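Local coordinates for protein putative isocitrate dehydrogenase, NAD-dependent (Methylococcus capsulatus, PDB 6LKY) that binds NAD and probably oxidises isocitrate with NAD+ as the electron acceptor and magnesium as cofactor, at residues N61-K66 against A285-H290. The protein carries 1 engineered substitution. Residues are numbered along the deposited sequence; the frame is centred on the assembly and turned at random.
Sequences NRICFK and AMMLEH
Phe65 and Met287 mark the closest backbone approach, 7.7 Å between their CA atoms, where strand 63-66 runs antiparallel to the 285-290 end of helix 278-290, with the axes of these short segments 9.9 Å apart and 173° between their directions. No hydrogen bond crosses this gap; the contact is made by van der Waals and CH-pi touches of Ile63, Phe65 and Met287, with the His290 ring at its margin. Met287 has the largest share of the buried surface: CG stands anti to the backbone N, which extends the chain toward the strand, and a bend at the last torsion (chi3 65°) lays the methyl over one face of the Phe65 ring. CE sits 3.9 Å from the ring centroid and 26° off its normal, good CH-pi geometry displaced toward the rim, with Phe65 CD1 at 3.6 Å from CE. The sulfur approaches obliquely, SD being 4.6 Å from the same centroid, which makes this a Met-aromatic contact too. Replacing Phe65 with an alanine would probably leave the Met287 methyl without its aromatic face and free to turn. Ile63 CG2 packs 4.0 Å from both Met287 CG and SD, roughly across the sulfur from Phe65 CD1, while Ile63 CD1 meets the His290 ring edge, 4.0 Å from CD2. Helix 278-290 covers one side of the mixed sheet, Met287 and His290 also touching Phe259, while Ala285 and Leu288 face helix 294-310; strand 63-66, parallel to neighbours 2-7 and 257-261, ends at Lys66, which touches NAD and salt-bridges Glu260.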
loop_
_atom_site.group_PDB
_atom_site.type_symbol
_atom_site.label_atom_id
_atom_site.label_comp_id
_atom_site.label_asym_id
_atom_site.label_seq_id
_atom_site.Cartn_x
_atom_site.Cartn_y
_atom_site.Cartn_z
ATOM N N ASN A 61 33.972 7.345 6.347
ATOM C CA ASN A 61 33.767 6.285 7.332
ATOM C C ASN A 61 33.107 5.035 6.763
ATOM O O ASN A 61 33.335 3.942 7.292
ATOM C CB ASN A 61 32.938 6.810 8.503
ATOM C CG ASN A 61 33.624 7.946 9.234
ATOM O OD1 ASN A 61 34.846 8.100 9.153
ATOM N ND2 ASN A 61 32.843 8.742 9.963
ATOM N N ARG A 62 32.236 5.180 5.760
ATOM C CA ARG A 62 31.516 4.113 5.058
ATOM C C ARG A 62 30.350 3.573 5.884
ATOM O O ARG A 62 29.618 2.717 5.381
ATOM C CB ARG A 62 32.400 2.917 4.651
ATOM C CG ARG A 62 33.623 3.236 3.781
ATOM C CD ARG A 62 33.405 4.377 2.776
ATOM N NE ARG A 62 32.586 4.033 1.605
ATOM C CZ ARG A 62 32.429 4.824 0.543
ATOM N NH1 ARG A 62 33.050 5.994 0.484
ATOM N NH2 ARG A 62 31.669 4.446 -0.475
ATOM N N ILE A 63 30.162 4.017 7.127
ATOM C CA ILE A 63 29.069 3.564 7.981
ATOM C C ILE A 63 28.402 4.784 8.603
ATOM O O ILE A 63 29.080 5.707 9.069
ATOM C CB ILE A 63 29.549 2.595 9.084
ATOM C CG1 ILE A 63 30.403 1.473 8.490
ATOM C CG2 ILE A 63 28.366 2.009 9.835
ATOM C CD1 ILE A 63 29.611 0.499 7.633
ATOM N N CYS A 64 27.071 4.780 8.622
ATOM C CA CYS A 64 26.306 5.917 9.107
ATOM C C CYS A 64 25.107 5.425 9.902
ATOM O O CYS A 64 24.453 4.450 9.528
ATOM C CB CYS A 64 25.862 6.826 7.948
ATOM S SG CYS A 64 24.934 8.289 8.452
ATOM N N PHE A 65 24.862 6.088 11.024
ATOM C CA PHE A 65 23.728 5.850 11.909
ATOM C C PHE A 65 22.889 7.124 11.869
ATOM O O PHE A 65 23.358 8.186 12.294
ATOM C CB PHE A 65 24.233 5.542 13.314
ATOM C CG PHE A 65 23.235 4.874 14.198
ATOM C CD1 PHE A 65 22.498 3.791 13.749
ATOM C CD2 PHE A 65 23.061 5.309 15.502
ATOM C CE1 PHE A 65 21.586 3.169 14.592
ATOM C CE2 PHE A 65 22.145 4.696 16.340
ATOM C CZ PHE A 65 21.411 3.630 15.891
ATOM N N LYS A 66 21.666 7.034 11.342
ATOM C CA LYS A 66 20.917 8.222 10.935
ATOM C C LYS A 66 19.532 8.228 11.564
ATOM O O LYS A 66 18.741 7.308 11.347
ATOM C CB LYS A 66 20.804 8.304 9.406
ATOM C CG LYS A 66 20.183 9.612 8.913
ATOM C CD LYS A 66 19.618 9.502 7.483
ATOM C CE LYS A 66 18.583 8.398 7.355
ATOM N NZ LYS A 66 17.278 8.675 8.039
ATOM N N ALA A 285 21.290 -2.491 16.260
ATOM C CA ALA A 285 21.606 -3.920 16.181
ATOM C C ALA A 285 22.021 -4.315 14.766
ATOM O O ALA A 285 23.036 -5.002 14.569
ATOM C CB ALA A 285 20.416 -4.765 16.649
ATOM N N MET A 286 21.240 -3.891 13.763
ATOM C CA MET A 286 21.565 -4.237 12.378
ATOM C C MET A 286 22.926 -3.678 11.992
ATOM O O MET A 286 23.720 -4.350 11.316
ATOM C CB MET A 286 20.495 -3.697 11.422
ATOM C CG MET A 286 19.107 -4.293 11.566
ATOM S SD MET A 286 17.997 -3.734 10.238
ATOM C CE MET A 286 18.606 -4.734 8.882
ATOM N N MET A 287 23.214 -2.446 12.427
ATOM C CA MET A 287 24.509 -1.839 12.159
ATOM C C MET A 287 25.634 -2.647 12.805
ATOM O O MET A 287 26.657 -2.930 12.168
ATOM C CB MET A 287 24.519 -0.398 12.671
ATOM C CG MET A 287 25.797 0.369 12.361
ATOM S SD MET A 287 25.690 2.127 12.769
ATOM C CE MET A 287 25.515 2.062 14.558
ATOM N N LEU A 288 25.456 -3.040 14.072
ATOM C CA LEU A 288 26.497 -3.810 14.756
ATOM C C LEU A 288 26.769 -5.118 14.032
ATOM O O LEU A 288 27.929 -5.481 13.806
ATOM C CB LEU A 288 26.112 -4.083 16.217
ATOM C CG LEU A 288 26.110 -2.877 17.166
ATOM C CD1 LEU A 288 26.165 -3.302 18.628
ATOM C CD2 LEU A 288 27.240 -1.924 16.839
ATOM N N GLU A 289 25.709 -5.815 13.617
ATOM C CA GLU A 289 25.892 -7.044 12.855
ATOM C C GLU A 289 26.672 -6.787 11.573
ATOM O O GLU A 289 27.608 -7.526 11.244
ATOM C CB GLU A 289 24.541 -7.671 12.529
ATOM C CG GLU A 289 24.655 -8.897 11.645
ATOM C CD GLU A 289 23.422 -9.107 10.792
ATOM O OE1 GLU A 289 23.522 -8.937 9.558
ATOM O OE2 GLU A 289 22.351 -9.427 11.358
ATOM N N HIS A 290 26.304 -5.736 10.835
ATOM C CA HIS A 290 26.990 -5.441 9.578
ATOM C C HIS A 290 28.497 -5.225 9.768
ATOM O O HIS A 290 29.295 -5.636 8.921
ATOM C CB HIS A 290 26.365 -4.224 8.905
ATOM C CG HIS A 290 26.940 -3.931 7.556
ATOM N ND1 HIS A 290 26.586 -4.641 6.426
ATOM C CD2 HIS A 290 27.854 -3.014 7.156
ATOM C CE1 HIS A 290 27.255 -4.166 5.387
ATOM N NE2 HIS A 290 28.032 -3.180 5.803
#